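Local atomic coordinates of repeat Five Residue (Rfr) protein or pentapeptide repeat protein (Cyanothece, PDB entry 2O6W), a protein that is of unknown function and folds, as a pentapeptide repeat protein, into a quadrilateral beta helix built from repeating five-residue units. Residues A61-N65 with A66-Q70; I76-N80 with A81-E85; A121-G125 with A126-G130; V131-E135 with T136-G140. All blocks are in the same frame, centred on the assembly; numbering follows the deposited sequence.

Interaction 1. Residues A61-N65 with A66-Q70; sequences ANLSN and ANLYQ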
loop_
_atom_site.group_PDB
_atom_site.type_symbol
_atom_site.label_atom_id
_atom_site.label_comp_id
_atom_site.label_asym_id
_atom_site.label_seq_id
_atom_site.Cartn_x
_atom_site.Cartn_y
_atom_site.Cartn_z
ATOM N N ALA A 61 -10.903 1.692 0.559
ATOM C CA ALA A 61 -10.520 3.031 0.126
ATOM C C ALA A 61 -10.238 3.042 -1.376
ATOM O O ALA A 61 -9.881 2.018 -1.960
ATOM C CB ALA A 61 -9.291 3.504 0.890
ATOM N N ASN A 62 -10.413 4.198 -2.003
ATOM C CA ASN A 62 -10.141 4.325 -3.425
ATOM C C ASN A 62 -8.911 5.218 -3.563
ATOM O O ASN A 62 -8.956 6.401 -3.238
ATOM C CB ASN A 62 -11.318 4.960 -4.165
ATOM C CG ASN A 62 -11.206 4.804 -5.680
ATOM O OD1 ASN A 62 -10.116 4.898 -6.254
ATOM N ND2 ASN A 62 -12.334 4.583 -6.333
ATOM N N LEU A 63 -7.818 4.632 -4.042
ATOM C CA LEU A 63 -6.568 5.342 -4.219
ATOM C C LEU A 63 -6.141 5.343 -5.684
ATOM O O LEU A 63 -4.983 5.607 -6.007
ATOM C CB LEU A 63 -5.485 4.693 -3.354
ATOM C CG LEU A 63 -5.525 5.029 -1.859
ATOM C CD1 LEU A 63 -4.875 3.920 -1.039
ATOM C CD2 LEU A 63 -4.815 6.349 -1.634
ATOM N N SER A 64 -7.089 5.046 -6.567
ATOM C CA SER A 64 -6.839 4.997 -8.010
ATOM C C SER A 64 -6.035 6.184 -8.551
ATOM O O SER A 64 -6.365 7.335 -8.294
ATOM C CB SER A 64 -8.173 4.917 -8.759
ATOM O OG SER A 64 -8.842 3.698 -8.470
ATOM N N ASN A 65 -4.972 5.894 -9.292
ATOM C CA ASN A 65 -4.159 6.945 -9.887
ATOM C C ASN A 65 -3.469 7.828 -8.859
ATOM O O ASN A 65 -2.967 8.905 -9.192
ATOM C CB ASN A 65 -5.034 7.815 -10.797
ATOM C CG ASN A 65 -5.627 7.031 -11.950
ATOM O OD1 ASN A 65 -4.927 6.693 -12.907
ATOM N ND2 ASN A 65 -6.909 6.719 -11.858
ATOM N N ALA A 66 -3.453 7.391 -7.604
ATOM C CA ALA A 66 -2.789 8.175 -6.566
ATOM C C ALA A 66 -1.297 7.887 -6.636
ATOM O O ALA A 66 -0.888 6.869 -7.180
ATOM C CB ALA A 66 -3.324 7.805 -5.199
ATOM N N ASN A 67 -0.489 8.792 -6.101
ATOM C CA ASN A 67 0.953 8.601 -6.098
ATOM C C ASN A 67 1.483 8.305 -4.695
ATOM O O ASN A 67 1.454 9.171 -3.811
ATOM C CB ASN A 67 1.668 9.836 -6.654
ATOM C CG ASN A 67 3.176 9.684 -6.620
ATOM O OD1 ASN A 67 3.692 8.569 -6.742
ATOM N ND2 ASN A 67 3.890 10.794 -6.472
ATOM N N LEU A 68 1.968 7.084 -4.496
ATOM C CA LEU A 68 2.507 6.679 -3.197
ATOM C C LEU A 68 3.978 6.287 -3.303
ATOM O O LEU A 68 4.514 5.589 -2.444
ATOM C CB LEU A 68 1.689 5.514 -2.639
ATOM C CG LEU A 68 0.223 5.890 -2.388
ATOM C CD1 LEU A 68 -0.616 4.648 -2.108
ATOM C CD2 LEU A 68 0.159 6.859 -1.225
ATOM N N TYR A 69 4.620 6.759 -4.368
ATOM C CA TYR A 69 6.031 6.485 -4.626
ATOM C C TYR A 69 6.900 6.551 -3.366
ATOM O O TYR A 69 6.863 7.533 -2.629
ATOM C CB TYR A 69 6.565 7.467 -5.675
ATOM C CG TYR A 69 8.032 7.294 -5.974
ATOM C CD1 TYR A 69 8.510 6.127 -6.559
ATOM C CD2 TYR A 69 8.948 8.297 -5.660
ATOM C CE1 TYR A 69 9.867 5.960 -6.821
ATOM C CE2 TYR A 69 10.303 8.140 -5.917
ATOM C CZ TYR A 69 10.758 6.971 -6.497
ATOM O OH TYR A 69 12.104 6.812 -6.752
ATOM N N GLN A 70 7.670 5.488 -3.139
ATOM C CA GLN A 70 8.574 5.370 -1.994
ATOM C C GLN A 70 7.947 5.541 -0.622
ATOM O O GLN A 70 8.633 5.894 0.326
ATOM C CB GLN A 70 9.734 6.359 -2.125
ATOM C CG GLN A 70 10.692 6.039 -3.243
ATOM C CD GLN A 70 11.963 6.864 -3.162
ATOM O OE1 GLN A 70 11.918 8.087 -3.019
ATOM N NE2 GLN A 70 13.107 6.199 -3.262
#
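L63 sets CG beside its backbone N and opposite the carbonyl carbon (chi1 -78°), which lays CD2 against the methyl of A66 across a tight corner, with L63 CD2 and A66 CB 4.1 Å apart. The other branch looks farther along the chain: L63 CD1 only grazes L68 CD1, at 4.5 Å. The corner itself is a type II beta turn from L63 to A66, with N65 at positive phi and its side chain directed outward. Before the turn, N62 holds its CG anti to the backbone N (chi1 -166°), and its OD1 accepts two bonds, one from S64 N at 3.0 Å, lying in the carbonyl plane, and one from S64 OG at 2.8 Å, tilted 23° from it. The first closes an Asx turn, repeated one pentapeptide later where N67 OD1 accepts from Y69 N, this time from well above the amide plane; N67 ND2 is bonded to N24. The chemistry is thus divided by side of the coil: leucine and alanine methyls make the buried interior, while asparagine carbonyl oxygens on the outer side take up the N-H two residues on, N62 that of S64 and N67 that of Y69.

Interaction 2. Residues I76-N80 with A81-E85; sequences IILEN and AILVE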
loop_
_atom_site.group_PDB
_atom_site.type_symbol
_atom_site.label_atom_id
_atom_site.label_comp_id
_atom_site.label_asym_id
_atom_site.label_seq_id
_atom_site.Cartn_x
_atom_site.Cartn_y
_atom_site.Cartn_z
ATOM N N ILE A 76 -0.029 -2.336 6.355
ATOM C CA ILE A 76 -1.219 -1.554 6.064
ATOM C C ILE A 76 -2.391 -2.449 5.673
ATOM O O ILE A 76 -2.199 -3.554 5.154
ATOM C CB ILE A 76 -0.954 -0.561 4.921
ATOM C CG1 ILE A 76 -1.944 0.600 5.000
ATOM C CG2 ILE A 76 -1.091 -1.269 3.586
ATOM C CD1 ILE A 76 -1.513 1.800 4.200
ATOM N N ILE A 77 -3.603 -1.960 5.915
ATOM C CA ILE A 77 -4.813 -2.710 5.586
ATOM C C ILE A 77 -5.516 -2.096 4.370
ATOM O O ILE A 77 -6.152 -1.045 4.461
ATOM C CB ILE A 77 -5.775 -2.746 6.798
ATOM C CG1 ILE A 77 -5.050 -3.358 8.003
ATOM C CG2 ILE A 77 -7.001 -3.589 6.482
ATOM C CD1 ILE A 77 -5.874 -3.386 9.264
ATOM N N LEU A 78 -5.373 -2.765 3.229
ATOM C CA LEU A 78 -5.972 -2.316 1.981
ATOM C C LEU A 78 -6.950 -3.362 1.460
ATOM O O LEU A 78 -7.077 -3.571 0.251
ATOM C CB LEU A 78 -4.883 -2.053 0.935
ATOM C CG LEU A 78 -4.058 -0.777 1.126
ATOM C CD1 LEU A 78 -2.886 -0.764 0.159
ATOM C CD2 LEU A 78 -4.944 0.439 0.895
ATOM N N GLU A 79 -7.639 -4.028 2.375
ATOM C CA GLU A 79 -8.597 -5.051 1.985
ATOM C C GLU A 79 -9.715 -4.429 1.152
ATOM O O GLU A 79 -10.259 -3.389 1.509
ATOM C CB GLU A 79 -9.165 -5.731 3.232
ATOM C CG GLU A 79 -10.084 -6.902 2.937
ATOM C CD GLU A 79 -10.363 -7.751 4.169
ATOM O OE1 GLU A 79 -11.129 -8.737 4.049
ATOM O OE2 GLU A 79 -9.815 -7.442 5.256
ATOM N N ASN A 80 -10.026 -5.061 0.028
ATOM C CA ASN A 80 -11.071 -4.591 -0.868
ATOM C C ASN A 80 -10.874 -3.138 -1.289
ATOM O O ASN A 80 -11.834 -2.418 -1.569
ATOM C CB ASN A 80 -12.434 -4.776 -0.203
ATOM C CG ASN A 80 -12.773 -6.240 0.012
ATOM O OD1 ASN A 80 -13.557 -6.589 0.896
ATOM N ND2 ASN A 80 -12.183 -7.108 -0.805
ATOM N N ALA A 81 -9.617 -2.712 -1.340
ATOM C CA ALA A 81 -9.294 -1.350 -1.732
ATOM C C ALA A 81 -9.179 -1.248 -3.251
ATOM O O ALA A 81 -8.873 -2.227 -3.932
ATOM C CB ALA A 81 -7.991 -0.930 -1.086
ATOM N N ILE A 82 -9.433 -0.060 -3.782
ATOM C CA ILE A 82 -9.341 0.171 -5.219
ATOM C C ILE A 82 -8.040 0.930 -5.468
ATOM O O ILE A 82 -7.867 2.053 -4.993
ATOM C CB ILE A 82 -10.551 1.007 -5.721
ATOM C CG1 ILE A 82 -11.851 0.263 -5.385
ATOM C CG2 ILE A 82 -10.438 1.264 -7.220
ATOM C CD1 ILE A 82 -13.102 1.058 -5.633
ATOM N N LEU A 83 -7.131 0.307 -6.214
ATOM C CA LEU A 83 -5.835 0.901 -6.508
ATOM C C LEU A 83 -5.513 0.822 -7.999
ATOM O O LEU A 83 -4.417 0.422 -8.388
ATOM C CB LEU A 83 -4.750 0.174 -5.703
ATOM C CG LEU A 83 -5.031 0.043 -4.204
ATOM C CD1 LEU A 83 -4.053 -0.904 -3.555
ATOM C CD2 LEU A 83 -4.952 1.410 -3.560
ATOM N N VAL A 84 -6.471 1.214 -8.830
ATOM C CA VAL A 84 -6.296 1.175 -10.275
ATOM C C VAL A 84 -5.288 2.208 -10.774
ATOM O O VAL A 84 -5.465 3.404 -10.566
ATOM C CB VAL A 84 -7.653 1.397 -10.990
ATOM C CG1 VAL A 84 -7.449 1.537 -12.492
ATOM C CG2 VAL A 84 -8.583 0.230 -10.690
ATOM N N GLU A 85 -4.238 1.735 -11.437
ATOM C CA GLU A 85 -3.202 2.608 -11.976
ATOM C C GLU A 85 -2.515 3.439 -10.899
ATOM O O GLU A 85 -2.031 4.537 -11.169
ATOM C CB GLU A 85 -3.794 3.539 -13.034
ATOM C CG GLU A 85 -4.138 2.851 -14.341
ATOM C CD GLU A 85 -5.061 3.685 -15.219
ATOM O OE1 GLU A 85 -4.706 4.840 -15.548
ATOM O OE2 GLU A 85 -6.150 3.182 -15.580
#
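The contact of L78 with A81 and L83 is a local one, made round a type II beta turn at a corner of the beta helix, where two successive pentapeptides meet and their apolar residues face the interior. L78 takes part in both apolar contacts. Its CB and its CD2 both lie 3.9 Å from A81 CB, so that the alanine methyl sits against the base and one branch of the leucine. The remaining branch reaches past the alanine: L78 CD1 meets L83 CD1 at 3.9 Å, and the two leucine side chains cross at about a right angle, touching through one methyl each. Both leucines place CG beside the backbone N, L78 with chi1 -75° and L83 with chi1 -51°, which helps bring the two CD1 methyls together beside the alanine.

The turn is closed by A81 N donating to L78 O over 3.1 Å, a bent bond (142° at the hydrogen) that arrives from above the carbonyl plane. N80 occupies the positive-phi position and sends its side chain outward. Neighbouring coils complete the core, with L83 packing on L63 and L103, while backbone bonds join L78 to I97. Central leucines directed inward, with a small residue, here A81 after L78, three positions on and polar E79 and N80 at the turn, are characteristic of the right-handed quadrilateral beta helix of pentapeptide repeat proteins.

Interaction 3. Residues A121-G125 with A126-G130; sequences ANLRG and AILTG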
loop_
_atom_site.group_PDB
_atom_site.type_symbol
_atom_site.label_atom_id
_atom_site.label_comp_id
_atom_site.label_asym_id
_atom_site.label_seq_id
_atom_site.Cartn_x
_atom_site.Cartn_y
_atom_site.Cartn_z
ATOM N N ALA A 121 -6.616 -10.838 -5.244
ATOM C CA ALA A 121 -6.335 -9.506 -5.738
ATOM C C ALA A 121 -6.287 -9.517 -7.265
ATOM O O ALA A 121 -5.929 -10.525 -7.877
ATOM C CB ALA A 121 -5.017 -9.014 -5.175
ATOM N N ASN A 122 -6.659 -8.393 -7.873
ATOM C CA ASN A 122 -6.637 -8.258 -9.325
ATOM C C ASN A 122 -5.351 -7.566 -9.783
ATOM O O ASN A 122 -5.159 -6.373 -9.543
ATOM C CB ASN A 122 -7.846 -7.454 -9.810
ATOM C CG ASN A 122 -7.820 -7.213 -11.314
ATOM O OD1 ASN A 122 -7.128 -7.924 -12.050
ATOM N ND2 ASN A 122 -8.580 -6.223 -11.779
ATOM N N LEU A 123 -4.478 -8.319 -10.449
ATOM C CA LEU A 123 -3.214 -7.788 -10.939
ATOM C C LEU A 123 -3.153 -7.655 -12.457
ATOM O O LEU A 123 -2.066 -7.663 -13.038
ATOM C CB LEU A 123 -2.054 -8.665 -10.469
ATOM C CG LEU A 123 -1.587 -8.490 -9.024
ATOM C CD1 LEU A 123 -2.752 -8.639 -8.067
ATOM C CD2 LEU A 123 -0.517 -9.529 -8.730
ATOM N N ARG A 124 -4.312 -7.529 -13.097
ATOM C CA ARG A 124 -4.368 -7.388 -14.550
ATOM C C ARG A 124 -3.666 -6.124 -15.014
ATOM O O ARG A 124 -4.014 -5.025 -14.589
ATOM C CB ARG A 124 -5.816 -7.336 -15.039
ATOM C CG ARG A 124 -6.561 -8.642 -14.956
ATOM C CD ARG A 124 -7.941 -8.515 -15.579
ATOM N NE ARG A 124 -8.672 -9.774 -15.501
ATOM C CZ ARG A 124 -9.318 -10.204 -14.423
ATOM N NH1 ARG A 124 -9.338 -9.472 -13.318
ATOM N NH2 ARG A 124 -9.930 -11.381 -14.442
ATOM N N GLY A 125 -2.679 -6.284 -15.889
ATOM C CA GLY A 125 -1.960 -5.138 -16.408
ATOM C C GLY A 125 -1.014 -4.496 -15.417
ATOM O O GLY A 125 -0.300 -3.551 -15.759
ATOM N N ALA A 126 -0.995 -5.001 -14.189
ATOM C CA ALA A 126 -0.117 -4.444 -13.160
ATOM C C ALA A 126 1.334 -4.777 -13.454
ATOM O O ALA A 126 1.623 -5.812 -14.048
ATOM C CB ALA A 126 -0.501 -4.996 -11.805
ATOM N N ILE A 127 2.256 -3.905 -13.059
ATOM C CA ILE A 127 3.660 -4.202 -13.307
ATOM C C ILE A 127 4.362 -4.558 -11.987
ATOM O O ILE A 127 4.407 -3.752 -11.060
ATOM C CB ILE A 127 4.375 -3.015 -14.091
ATOM C CG1 ILE A 127 5.415 -2.321 -13.225
ATOM C CG2 ILE A 127 3.344 -2.026 -14.630
ATOM C CD1 ILE A 127 6.775 -2.941 -13.347
ATOM N N LEU A 128 4.882 -5.786 -11.891
ATOM C CA LEU A 128 5.550 -6.220 -10.663
ATOM C C LEU A 128 7.050 -6.503 -10.780
ATOM O O LEU A 128 7.604 -7.304 -10.032
ATOM C CB LEU A 128 4.836 -7.445 -10.068
ATOM C CG LEU A 128 3.360 -7.219 -9.722
ATOM C CD1 LEU A 128 2.516 -7.604 -10.923
ATOM C CD2 LEU A 128 2.949 -8.054 -8.521
ATOM N N THR A 129 7.701 -5.809 -11.703
ATOM C CA THR A 129 9.132 -5.948 -11.934
ATOM C C THR A 129 9.972 -5.643 -10.690
ATOM O O THR A 129 9.756 -4.633 -10.022
ATOM C CB THR A 129 9.582 -4.993 -13.043
ATOM O OG1 THR A 129 8.753 -5.179 -14.191
ATOM C CG2 THR A 129 11.026 -5.249 -13.414
ATOM N N GLY A 130 10.939 -6.512 -10.403
ATOM C CA GLY A 130 11.812 -6.320 -9.256
ATOM C C GLY A 130 11.146 -6.428 -7.894
ATOM O O GLY A 130 11.732 -6.045 -6.885
#
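Apolar contact comes first: L123 CD2 and L128 CD2 touch at 3.8 Å, the two leucine side chains crossing at about a right angle, each through a single methyl. The A126 methyl lies near the base of L123, with CB to CB 4.2 Å. L128 sets CG beside its backbone N (chi1 -59°), which directs its branches back toward L123. Outside this interior group, I127 CG2 approaches G125 O at 4.1 Å.

Backbone bonding shapes the corner. A type II beta turn runs from L123 to A126, closed by A126 N to L123 O at 3.1 Å, with G125 in the positive-phi position that glycine readily adopts. Such a turn between consecutive five-residue units is how the coils of a pentapeptide repeat beta helix change direction.

Polar side chains take the outer side. N122 OD1 accepts from R124 N at 3.0 Å, forming an Asx turn, and the donor stands 49° out of the amide plane. The same oxygen receives a weak bond from R124 NH1, while N122 ND2 lies at the guanidinium edge, in its plane, and is bonded to Q104. The principal partner of the R124 guanidinium is E142, through a salt bridge from NH1; the arginine side chain is about 6 Å from a bound arsenic.

Interaction 4. Residues V131-E135 with T136-G140; sequences VNLEE and THLKG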
loop_
_atom_site.group_PDB
_atom_site.type_symbol
_atom_site.label_atom_id
_atom_site.label_comp_id
_atom_site.label_asym_id
_atom_site.label_seq_id
_atom_site.Cartn_x
_atom_site.Cartn_y
_atom_site.Cartn_z
ATOM N N VAL A 131 9.929 -6.952 -7.854
ATOM C CA VAL A 131 9.213 -7.086 -6.595
ATOM C C VAL A 131 9.706 -8.241 -5.723
ATOM O O VAL A 131 10.021 -9.324 -6.224
ATOM C CB VAL A 131 7.704 -7.282 -6.836
ATOM C CG1 VAL A 131 7.021 -7.678 -5.545
ATOM C CG2 VAL A 131 7.091 -5.996 -7.373
ATOM N N ASN A 132 9.779 -8.004 -4.415
ATOM C CA ASN A 132 10.199 -9.043 -3.473
ATOM C C ASN A 132 8.948 -9.841 -3.086
ATOM O O ASN A 132 8.107 -9.358 -2.332
ATOM C CB ASN A 132 10.846 -8.411 -2.229
ATOM C CG ASN A 132 11.189 -9.442 -1.153
ATOM O OD1 ASN A 132 11.310 -10.637 -1.435
ATOM N ND2 ASN A 132 11.361 -8.979 0.077
ATOM N N LEU A 133 8.836 -11.058 -3.618
ATOM C CA LEU A 133 7.688 -11.925 -3.362
ATOM C C LEU A 133 7.990 -13.022 -2.350
ATOM O O LEU A 133 7.440 -14.127 -2.432
ATOM C CB LEU A 133 7.213 -12.562 -4.672
ATOM C CG LEU A 133 6.736 -11.599 -5.760
ATOM C CD1 LEU A 133 6.510 -12.350 -7.066
ATOM C CD2 LEU A 133 5.464 -10.914 -5.298
ATOM N N GLU A 134 8.862 -12.719 -1.392
ATOM C CA GLU A 134 9.242 -13.694 -0.371
ATOM C C GLU A 134 8.123 -13.889 0.640
ATOM O O GLU A 134 7.814 -12.990 1.417
ATOM C CB GLU A 134 10.512 -13.243 0.357
ATOM C CG GLU A 134 11.115 -14.337 1.225
ATOM C CD GLU A 134 12.298 -13.864 2.054
ATOM O OE1 GLU A 134 13.207 -13.206 1.493
ATOM O OE2 GLU A 134 12.320 -14.160 3.270
ATOM N N GLU A 135 7.527 -15.074 0.624
ATOM C CA GLU A 135 6.434 -15.404 1.534
ATOM C C GLU A 135 5.204 -14.552 1.251
ATOM O O GLU A 135 4.443 -14.210 2.156
ATOM C CB GLU A 135 6.873 -15.212 2.987
ATOM C CG GLU A 135 8.002 -16.132 3.415
ATOM C CD GLU A 135 8.565 -15.758 4.767
ATOM O OE1 GLU A 135 9.121 -14.639 4.885
ATOM O OE2 GLU A 135 8.453 -16.578 5.709
ATOM N N THR A 136 5.017 -14.217 -0.021
ATOM C CA THR A 136 3.884 -13.417 -0.448
ATOM C C THR A 136 2.759 -14.353 -0.869
ATOM O O THR A 136 2.954 -15.218 -1.723
ATOM C CB THR A 136 4.255 -12.519 -1.646
ATOM O OG1 THR A 136 5.360 -11.682 -1.289
ATOM C CG2 THR A 136 3.070 -11.653 -2.054
ATOM N N HIS A 137 1.585 -14.171 -0.272
ATOM C CA HIS A 137 0.428 -15.005 -0.573
ATOM C C HIS A 137 -0.250 -14.532 -1.856
ATOM O O HIS A 137 -0.903 -13.488 -1.869
ATOM C CB HIS A 137 -0.561 -14.943 0.593
ATOM C CG HIS A 137 -1.554 -16.062 0.603
ATOM N ND1 HIS A 137 -2.800 -15.947 1.184
ATOM C CD2 HIS A 137 -1.479 -17.323 0.119
ATOM C CE1 HIS A 137 -3.449 -17.089 1.054
ATOM N NE2 HIS A 137 -2.670 -17.942 0.412
ATOM N N LEU A 138 -0.101 -15.298 -2.934
ATOM C CA LEU A 138 -0.693 -14.920 -4.217
ATOM C C LEU A 138 -1.862 -15.796 -4.641
ATOM O O LEU A 138 -2.234 -15.824 -5.812
ATOM C CB LEU A 138 0.367 -14.935 -5.313
ATOM C CG LEU A 138 1.505 -13.921 -5.173
ATOM C CD1 LEU A 138 2.485 -14.144 -6.308
ATOM C CD2 LEU A 138 0.957 -12.493 -5.204
ATOM N N LYS A 139 -2.446 -16.497 -3.678
ATOM C CA LYS A 139 -3.574 -17.373 -3.950
ATOM C C LYS A 139 -4.756 -16.633 -4.587
ATOM O O LYS A 139 -5.194 -15.599 -4.086
ATOM C CB LYS A 139 -4.020 -18.043 -2.649
ATOM C CG LYS A 139 -5.324 -18.811 -2.767
ATOM C CD LYS A 139 -5.876 -19.209 -1.409
ATOM C CE LYS A 139 -7.269 -19.795 -1.560
ATOM N NZ LYS A 139 -7.959 -19.989 -0.262
ATOM N N GLY A 140 -5.254 -17.165 -5.702
ATOM C CA GLY A 140 -6.403 -16.579 -6.379
ATOM C C GLY A 140 -6.253 -15.268 -7.130
ATOM O O GLY A 140 -7.251 -14.712 -7.579
#
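Between L133 and T136 the backbone makes a type II beta turn, with E135 at positive phi (66°) and a weak closing bond from T136 N to L133 O at 3.4 Å. It is a corner of the pentapeptide repeat beta helix, in which a threonine takes the place that alanine holds at the corners 63-66, 78-81 and 123-126. The threonine therefore brings a hydroxyl as well as a methyl to the turn. Its two branches divide the work: OG1 lies beside the backbone N (chi1 -57°) and turns back over the L133 backbone, whereas CG2, anti to that N, approaches the leucine branch, with T136 CG2 and L133 CD2 4.1 Å apart. The two side chains cross at an oblique angle. Although T136 OG1 passes close to L133 O, the angle there is poor and no bond forms; the hydroxyl is instead hydrogen-bonded to L113 O of the preceding coil, so the hydroxyl at this alanine-like position has a partner.

Farther along, L138 comes toward L133 but only grazes it, CD1 to CD1 being 4.5 Å. The contact is nearer the surface than its counterparts and none of its residues is fully buried. E135 is exposed, and it is its CB that meets the next segment, 3.7 Å from T136 N. Stacking of coils continues on the outside, where N132 ND2 bonds to N112 and H137 ND1 to N117. Ahead of the corner, N132 OD1 accepts from E134 N at 3.2 Å in an Asx turn, the donor standing 57° out of the amide plane.

The four contacts follow one another along the chain as separate corners of one beta helix, each a type II turn joining two pentapeptides. Interactions 1 and 2, with centres about 9 Å apart, touch directly: residues 61-65 lie against 81-85 one coil on, with L63 N to I82 O at 2.7 Å a probable hydrogen bond. Interactions 3 and 4 adjoin in sequence, their centres about 12 Å apart, and otherwise do not touch. Interaction 4 lies about 20 Å from interaction 1, centre to centre, on the opposite side of the chain's centre. A repeated local turn, stacked coil on coil, thus builds up the helical stack without regular strands, the one helix being 2-10.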